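Local coordinates for protein reducing end xylose-releasing exo-oligoxylanase (Paenibacillus barengoltzii G22, PDB 5YXT) that probably hydrolyses xylo-oligosaccharides from their reducing ends, releasing xylose, as a member of glycoside hydrolase family 8, at residues Arg29-Gly41 with Gly74-Val86. Numbering follows the deposited sequence.
Sequences RRLDETWEQLFEG and GMMMAVQYDRQDV
Trp-35 reaches out from helix 24-40 and lays its indole against the phenol ring of Tyr-81. The two form an offset stack: the five-membered ring and the phenol have centroids 4.4 Å apart and planes 18° from parallel. Chi1 of 175° turns CG away from the backbone N and carries the indole toward segment 74-86, while Trp-35 CB makes a CH-pi contact over the Tyr-81 face. Arg-83 shares that indole face with Tyr-81; its aliphatic CD packs 3.3 Å from Trp-35 CZ2, and its guanidinium, nearly perpendicular to the indole and with Tyr-81 CE2 over its centre, makes an off-centre cation-pi contact. Phe-39 CD1, one helical turn on, lies over the opposite face toward its rim. The indole N-H donates in the ring plane to Glu-40 OE1 (NE1 to OE1 3.0 Å), helping fix the indole's rotation. Replacing Trp-35 with an alanine would remove the indole and probably leave Tyr-81 without its stacking partner and Glu-40 OE1 without this donor. Flexible Met-77 brings SD to the Phe-39 edge in a Met-aromatic contact (SD to Phe-39 CZ 3.9 Å), and branched Val-86 fills in beside Phe-39 CD2. Leu-31 CG packs 3.8 Å from Tyr-81 CE1; Leu-363 of helix 355-369 touches Leu-31 and Met-77. Helix 24-40 thus packs on helix 68-80, the following turn and the start of helix 84-98; segments 29-40 and 74-80 run roughly antiparallel (138°), consistent with the (alpha/alpha)6 barrel of family 8 glycosidases.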
ATOM      1  N   ARG C  29      -2.208  16.265 -26.070  1.00 25.15           N
ATOM      2  CA  ARG C  29      -1.841  17.676 -26.000  1.00 21.44           C
ATOM      3  C   ARG C  29      -0.589  17.877 -25.157  1.00 20.18           C
ATOM      4  O   ARG C  29       0.266  18.693 -25.497  1.00 21.29           O
ATOM      5  CB  ARG C  29      -3.001  18.503 -25.441  1.00 23.31           C
ATOM      6  N   ARG C  30      -0.460  17.135 -24.056  1.00 21.38           N
ATOM      7  CA  ARG C  30       0.745  17.236 -23.236  1.00 22.43           C
ATOM      8  C   ARG C  30       1.987  16.836 -24.023  1.00 20.12           C
ATOM      9  O   ARG C  30       3.020  17.513 -23.958  1.00 21.30           O
ATOM     10  CB  ARG C  30       0.601  16.370 -21.989  1.00 24.49           C
ATOM     11  CG  ARG C  30       1.682  16.608 -20.943  1.00 28.63           C
ATOM     12  CD  ARG C  30       1.657  18.035 -20.400  1.00 27.58           C
ATOM     13  NE  ARG C  30       0.592  18.208 -19.420  1.00 31.61           N
ATOM     14  CZ  ARG C  30       0.608  17.696 -18.194  1.00 30.37           C
ATOM     15  NH1 ARG C  30       1.648  16.984 -17.785  1.00 27.08           N
ATOM     16  NH2 ARG C  30      -0.421  17.901 -17.377  1.00 31.05           N
ATOM     17  N   LEU C  31       1.905  15.731 -24.769  1.00 19.45           N
ATOM     18  CA  LEU C  31       3.037  15.305 -25.585  1.00 20.80           C
ATOM     19  C   LEU C  31       3.400  16.364 -26.623  1.00 22.01           C
ATOM     20  O   LEU C  31       4.573  16.730 -26.775  1.00 18.26           O
ATOM     21  CB  LEU C  31       2.721  13.970 -26.259  1.00 21.23           C
ATOM     22  CG  LEU C  31       3.839  13.366 -27.114  1.00 24.40           C
ATOM     23  CD1 LEU C  31       5.152  13.301 -26.333  1.00 23.64           C
ATOM     24  CD2 LEU C  31       3.446  11.985 -27.605  1.00 25.35           C
ATOM     25  N   ASP C  32       2.404  16.868 -27.354  1.00 21.45           N
ATOM     26  CA  ASP C  32       2.695  17.855 -28.390  1.00 22.79           C
ATOM     27  C   ASP C  32       3.192  19.166 -27.791  1.00 21.39           C
ATOM     28  O   ASP C  32       4.102  19.789 -28.342  1.00 21.19           O
ATOM     29  CB  ASP C  32       1.464  18.087 -29.261  1.00 25.55           C
ATOM     30  CG  ASP C  32       1.036  16.833 -29.992  1.00 32.95           C
ATOM     31  OD1 ASP C  32       1.935  16.028 -30.318  1.00 33.09           O
ATOM     32  OD2 ASP C  32      -0.183  16.638 -30.225  1.00 33.08           O
ATOM     33  N   GLU C  33       2.614  19.606 -26.665  1.00 21.41           N
ATOM     34  CA  GLU C  33       3.113  20.825 -26.026  1.00 24.08           C
ATOM     35  C   GLU C  33       4.544  20.636 -25.526  1.00 21.68           C
ATOM     36  O   GLU C  33       5.360  21.563 -25.585  1.00 20.71           O
ATOM     37  CB  GLU C  33       2.202  21.241 -24.867  1.00 26.12           C
ATOM     38  CG  GLU C  33       0.889  21.884 -25.282  1.00 30.16           C
ATOM     39  CD  GLU C  33      -0.110  21.957 -24.133  1.00 38.36           C
ATOM     40  OE1 GLU C  33       0.131  21.299 -23.095  1.00 36.05           O
ATOM     41  OE2 GLU C  33      -1.133  22.674 -24.266  1.00 43.60           O
ATOM     42  N   THR C  34       4.864  19.437 -25.033  1.00 18.98           N
ATOM     43  CA  THR C  34       6.220  19.160 -24.577  1.00 19.39           C
ATOM     44  C   THR C  34       7.205  19.168 -25.735  1.00 18.66           C
ATOM     45  O   THR C  34       8.286  19.760 -25.637  1.00 18.24           O
ATOM     46  CB  THR C  34       6.267  17.818 -23.857  1.00 19.15           C
ATOM     47  OG1 THR C  34       5.375  17.856 -22.742  1.00 21.05           O
ATOM     48  CG2 THR C  34       7.683  17.531 -23.371  1.00 20.77           C
ATOM     49  N   TRP C  35       6.868  18.480 -26.832  1.00 19.31           N
ATOM     50  CA  TRP C  35       7.706  18.551 -28.023  1.00 17.78           C
ATOM     51  C   TRP C  35       7.993  20.002 -28.400  1.00 16.73           C
ATOM     52  O   TRP C  35       9.148  20.396 -28.601  1.00 16.64           O
ATOM     53  CB  TRP C  35       7.050  17.806 -29.199  1.00 18.73           C
ATOM     54  CG  TRP C  35       7.852  17.970 -30.445  1.00 20.35           C
ATOM     55  CD1 TRP C  35       7.653  18.890 -31.427  1.00 23.49           C
ATOM     56  CD2 TRP C  35       9.030  17.238 -30.812  1.00 21.04           C
ATOM     57  NE1 TRP C  35       8.624  18.769 -32.394  1.00 23.41           N
ATOM     58  CE2 TRP C  35       9.480  17.761 -32.042  1.00 21.60           C
ATOM     59  CE3 TRP C  35       9.741  16.185 -30.225  1.00 20.43           C
ATOM     60  CZ2 TRP C  35      10.617  17.269 -32.698  1.00 23.40           C
ATOM     61  CZ3 TRP C  35      10.868  15.688 -30.882  1.00 19.77           C
ATOM     62  CH2 TRP C  35      11.295  16.238 -32.106  1.00 19.84           C
ATOM     63  N   GLU C  36       6.953  20.826 -28.471  1.00 19.75           N
ATOM     64  CA  GLU C  36       7.155  22.193 -28.944  1.00 24.22           C
ATOM     65  C   GLU C  36       8.067  22.986 -28.008  1.00 18.76           C
ATOM     66  O   GLU C  36       8.963  23.696 -28.472  1.00 19.29           O
ATOM     67  CB  GLU C  36       5.805  22.873 -29.143  1.00 23.34           C
ATOM     68  CG  GLU C  36       4.989  22.159 -30.233  1.00 30.77           C
ATOM     69  CD  GLU C  36       3.694  22.853 -30.609  1.00 37.31           C
ATOM     70  OE1 GLU C  36       2.612  22.305 -30.291  1.00 43.63           O
ATOM     71  OE2 GLU C  36       3.753  23.918 -31.258  1.00 46.48           O
ATOM     72  N   GLN C  37       7.890  22.833 -26.689  1.00 19.76           N
ATOM     73  CA  GLN C  37       8.736  23.551 -25.734  1.00 19.07           C
ATOM     74  C   GLN C  37      10.201  23.150 -25.856  1.00 17.32           C
ATOM     75  O   GLN C  37      11.094  23.967 -25.611  1.00 17.60           O
ATOM     76  CB  GLN C  37       8.255  23.294 -24.300  1.00 21.04           C
ATOM     77  CG  GLN C  37       6.901  23.891 -23.952  1.00 22.26           C
ATOM     78  CD  GLN C  37       6.636  23.881 -22.450  1.00 28.04           C
ATOM     79  OE1 GLN C  37       6.014  22.961 -21.918  1.00 30.18           O
ATOM     80  NE2 GLN C  37       7.102  24.912 -21.764  1.00 34.47           N
ATOM     81  N   LEU C  38      10.471  21.900 -26.210  1.00 15.68           N
ATOM     82  CA  LEU C  38      11.836  21.390 -26.227  1.00 14.18           C
ATOM     83  C   LEU C  38      12.518  21.565 -27.575  1.00 17.70           C
ATOM     84  O   LEU C  38      13.744  21.772 -27.625  1.00 16.46           O
ATOM     85  CB  LEU C  38      11.837  19.902 -25.846  1.00 14.90           C
ATOM     86  CG  LEU C  38      11.891  19.556 -24.352  1.00 18.55           C
ATOM     87  CD1 LEU C  38      10.901  20.354 -23.547  1.00 21.09           C
ATOM     88  CD2 LEU C  38      11.696  18.052 -24.107  1.00 18.23           C
ATOM     89  N   PHE C  39      11.758  21.466 -28.668  1.00 15.77           N
ATOM     90  CA  PHE C  39      12.332  21.470 -30.007  1.00 17.07           C
ATOM     91  C   PHE C  39      11.914  22.656 -30.862  1.00 19.55           C
ATOM     92  O   PHE C  39      12.571  22.915 -31.875  1.00 21.79           O
ATOM     93  CB  PHE C  39      11.972  20.169 -30.756  1.00 17.29           C
ATOM     94  CG  PHE C  39      12.731  18.968 -30.257  1.00 20.17           C
ATOM     95  CD1 PHE C  39      12.308  18.286 -29.125  1.00 18.20           C
ATOM     96  CD2 PHE C  39      13.893  18.554 -30.889  1.00 16.13           C
ATOM     97  CE1 PHE C  39      13.028  17.202 -28.633  1.00 19.28           C
ATOM     98  CE2 PHE C  39      14.614  17.468 -30.411  1.00 17.53           C
ATOM     99  CZ  PHE C  39      14.184  16.792 -29.281  1.00 18.10           C
ATOM    100  N   GLU C  40      10.851  23.368 -30.505  1.00 19.64           N
ATOM    101  CA  GLU C  40      10.393  24.501 -31.301  1.00 24.56           C
ATOM    102  C   GLU C  40      10.146  25.752 -30.459  1.00 28.75           C
ATOM    103  O   GLU C  40       9.561  26.716 -30.962  1.00 31.97           O
ATOM    104  CB  GLU C  40       9.122  24.127 -32.075  1.00 23.94           C
ATOM    105  CG  GLU C  40       9.358  23.057 -33.133  1.00 26.92           C
ATOM    106  CD  GLU C  40       8.103  22.290 -33.481  1.00 30.69           C
ATOM    107  OE1 GLU C  40       8.217  21.233 -34.141  1.00 33.28           O
ATOM    108  OE2 GLU C  40       7.002  22.745 -33.111  1.00 30.24           O
ATOM    109  N   GLY C  41      10.603  25.776 -29.216  1.00 26.51           N
ATOM    110  CA  GLY C  41      10.317  26.855 -28.283  1.00 30.97           C
ATOM    111  C   GLY C  41      11.433  27.877 -28.213  1.00 33.73           C
ATOM    112  O   GLY C  41      12.079  28.192 -29.218  1.00 33.62           O
ATOM    113  N   GLY C  74      18.330  13.043 -28.794  1.00 15.92           N
ATOM    114  CA  GLY C  74      17.544  13.842 -29.716  1.00 16.44           C
ATOM    115  C   GLY C  74      17.129  13.052 -30.937  1.00 15.18           C
ATOM    116  O   GLY C  74      15.996  13.170 -31.410  1.00 16.22           O
ATOM    117  N   MET C  75      18.035  12.234 -31.464  1.00 14.28           N
ATOM    118  CA  MET C  75      17.663  11.411 -32.607  1.00 15.68           C
ATOM    119  C   MET C  75      16.600  10.392 -32.218  1.00 14.55           C
ATOM    120  O   MET C  75      15.668  10.142 -32.989  1.00 13.42           O
ATOM    121  CB  MET C  75      18.897  10.730 -33.191  1.00 15.84           C
ATOM    122  CG  MET C  75      19.724  11.656 -34.056  1.00 14.90           C
ATOM    123  SD  MET C  75      21.395  11.053 -34.282  1.00 16.55           S
ATOM    124  CE  MET C  75      21.052   9.580 -35.250  1.00 16.50           C
ATOM    125  N   MET C  76      16.697   9.811 -31.014  1.00 13.84           N
ATOM    126  CA  MET C  76      15.671   8.852 -30.617  1.00 12.11           C
ATOM    127  C   MET C  76      14.319   9.533 -30.434  1.00 13.82           C
ATOM    128  O   MET C  76      13.295   9.005 -30.881  1.00 14.01           O
ATOM    129  CB  MET C  76      16.071   8.099 -29.343  1.00 13.06           C
ATOM    130  CG  MET C  76      15.023   7.004 -28.963  1.00 14.39           C
ATOM    131  SD  MET C  76      14.832   5.652 -30.187  1.00 16.42           S
ATOM    132  CE  MET C  76      16.229   4.609 -29.774  1.00 18.60           C
ATOM    133  N   MET C  77      14.287  10.711 -29.790  1.00 13.69           N
ATOM    134  CA  MET C  77      13.022  11.445 -29.694  1.00 14.60           C
ATOM    135  C   MET C  77      12.472  11.786 -31.078  1.00 15.20           C
ATOM    136  O   MET C  77      11.263  11.676 -31.314  1.00 13.96           O
ATOM    137  CB  MET C  77      13.169  12.731 -28.857  1.00 16.23           C
ATOM    138  CG  MET C  77      13.481  12.573 -27.360  1.00 20.00           C
ATOM    139  SD  MET C  77      14.666  13.846 -26.847  1.00 25.55           S
ATOM    140  CE  MET C  77      13.798  15.093 -25.928  1.00 29.19           C
ATOM    141  N   ALA C  78      13.342  12.202 -31.999  1.00 15.04           N
ATOM    142  CA  ALA C  78      12.876  12.633 -33.321  1.00 15.94           C
ATOM    143  C   ALA C  78      12.285  11.465 -34.124  1.00 17.34           C
ATOM    144  O   ALA C  78      11.260  11.622 -34.802  1.00 17.44           O
ATOM    145  CB  ALA C  78      14.023  13.298 -34.087  1.00 15.41           C
ATOM    146  N   VAL C  79      12.882  10.277 -34.026  1.00 16.16           N
ATOM    147  CA  VAL C  79      12.333   9.155 -34.775  1.00 14.14           C
ATOM    148  C   VAL C  79      11.078   8.610 -34.096  1.00 17.32           C
ATOM    149  O   VAL C  79      10.149   8.162 -34.777  1.00 18.74           O
ATOM    150  CB  VAL C  79      13.408   8.068 -34.996  1.00 16.86           C
ATOM    151  CG1 VAL C  79      13.918   7.508 -33.681  1.00 15.26           C
ATOM    152  CG2 VAL C  79      12.886   6.939 -35.939  1.00 17.33           C
ATOM    153  N   GLN C  80      10.990   8.666 -32.766  1.00 15.54           N
ATOM    154  CA  GLN C  80       9.755   8.236 -32.115  1.00 17.92           C
ATOM    155  C   GLN C  80       8.605   9.191 -32.424  1.00 16.77           C
ATOM    156  O   GLN C  80       7.464   8.761 -32.615  1.00 17.64           O
ATOM    157  CB  GLN C  80       9.967   8.121 -30.605  1.00 13.87           C
ATOM    158  CG  GLN C  80      10.897   6.983 -30.188  1.00 15.09           C
ATOM    159  CD  GLN C  80      10.372   5.618 -30.576  1.00 14.44           C
ATOM    160  OE1 GLN C  80       9.185   5.440 -30.787  1.00 15.91           O
ATOM    161  NE2 GLN C  80      11.269   4.643 -30.679  1.00 16.99           N
ATOM    162  N   TYR C  81       8.890  10.484 -32.482  1.00 18.78           N
ATOM    163  CA  TYR C  81       7.889  11.509 -32.739  1.00 21.13           C
ATOM    164  C   TYR C  81       7.689  11.804 -34.227  1.00 22.74           C
ATOM    165  O   TYR C  81       6.866  12.661 -34.564  1.00 26.36           O
ATOM    166  CB  TYR C  81       8.266  12.798 -31.993  1.00 21.04           C
ATOM    167  CG  TYR C  81       7.089  13.713 -31.734  1.00 24.95           C
ATOM    168  CD1 TYR C  81       6.100  13.369 -30.828  1.00 26.03           C
ATOM    169  CD2 TYR C  81       6.971  14.917 -32.403  1.00 26.37           C
ATOM    170  CE1 TYR C  81       5.021  14.208 -30.600  1.00 28.47           C
ATOM    171  CE2 TYR C  81       5.908  15.761 -32.180  1.00 28.21           C
ATOM    172  CZ  TYR C  81       4.938  15.405 -31.281  1.00 28.46           C
ATOM    173  OH  TYR C  81       3.882  16.257 -31.074  1.00 30.41           O
ATOM    174  N   ASP C  82       8.424  11.130 -35.119  1.00 22.02           N
ATOM    175  CA  ASP C  82       8.221  11.218 -36.573  1.00 22.76           C
ATOM    176  C   ASP C  82       8.559  12.610 -37.113  1.00 25.61           C
ATOM    177  O   ASP C  82       7.755  13.243 -37.801  1.00 28.68           O
ATOM    178  CB  ASP C  82       6.794  10.826 -36.963  1.00 20.48           C
ATOM    179  CG  ASP C  82       6.683  10.392 -38.402  1.00 28.43           C
ATOM    180  OD1 ASP C  82       7.725  10.323 -39.086  1.00 29.05           O
ATOM    181  OD2 ASP C  82       5.547  10.130 -38.855  1.00 32.69           O
ATOM    182  N   ARG C  83       9.761  13.092 -36.801  1.00 21.87           N
ATOM    183  CA  ARG C  83      10.270  14.326 -37.406  1.00 21.15           C
ATOM    184  C   ARG C  83      11.655  14.056 -37.977  1.00 23.56           C
ATOM    185  O   ARG C  83      12.682  14.222 -37.307  1.00 18.43           O
ATOM    186  CB  ARG C  83      10.269  15.475 -36.417  1.00 25.18           C
ATOM    187  CG  ARG C  83       8.912  16.188 -36.414  1.00 32.28           C
ATOM    188  CD  ARG C  83       8.453  16.446 -35.008  1.00 35.31           C
ATOM    189  NE  ARG C  83       7.333  17.392 -34.858  1.00 45.11           N
ATOM    190  CZ  ARG C  83       6.056  17.148 -35.176  1.00 41.45           C
ATOM    191  NH1 ARG C  83       5.682  15.960 -35.656  1.00 40.81           N
ATOM    192  NH2 ARG C  83       5.141  18.098 -34.976  1.00 41.77           N
ATOM    193  N   GLN C  84      11.666  13.653 -39.248  1.00 23.40           N
ATOM    194  CA  GLN C  84      12.912  13.316 -39.923  1.00 20.73           C
ATOM    195  C   GLN C  84      13.801  14.533 -40.104  1.00 21.13           C
ATOM    196  O   GLN C  84      15.028  14.406 -40.085  1.00 21.28           O
ATOM    197  CB  GLN C  84      12.612  12.674 -41.279  1.00 19.77           C
ATOM    198  CG  GLN C  84      13.838  12.070 -41.934  1.00 24.69           C
ATOM    199  CD  GLN C  84      13.488  11.276 -43.178  1.00 28.61           C
ATOM    200  OE1 GLN C  84      14.310  10.532 -43.715  1.00 32.69           O
ATOM    201  NE2 GLN C  84      12.262  11.430 -43.641  1.00 20.59           N
ATOM    202  N   ASP C  85      13.204  15.719 -40.288  1.00 21.70           N
ATOM    203  CA  ASP C  85      14.010  16.917 -40.467  1.00 23.63           C
ATOM    204  C   ASP C  85      14.888  17.180 -39.247  1.00 19.84           C
ATOM    205  O   ASP C  85      16.082  17.460 -39.385  1.00 22.93           O
ATOM    206  CB  ASP C  85      13.112  18.121 -40.780  1.00 27.50           C
ATOM    207  CG  ASP C  85      12.009  18.339 -39.745  1.00 33.06           C
ATOM    208  OD1 ASP C  85      11.463  17.346 -39.189  1.00 33.12           O
ATOM    209  OD2 ASP C  85      11.685  19.525 -39.493  1.00 37.89           O
ATOM    210  N   VAL C  86      14.322  17.086 -38.040  1.00 20.41           N
ATOM    211  CA  VAL C  86      15.130  17.260 -36.832  1.00 19.06           C
ATOM    212  C   VAL C  86      16.159  16.139 -36.715  1.00 15.83           C
ATOM    213  O   VAL C  86      17.337  16.382 -36.444  1.00 17.46           O
ATOM    214  CB  VAL C  86      14.235  17.327 -35.582  1.00 21.33           C
ATOM    215  CG1 VAL C  86      15.087  17.215 -34.314  1.00 19.97           C
ATOM    216  CG2 VAL C  86      13.424  18.608 -35.576  1.00 23.07           C
TER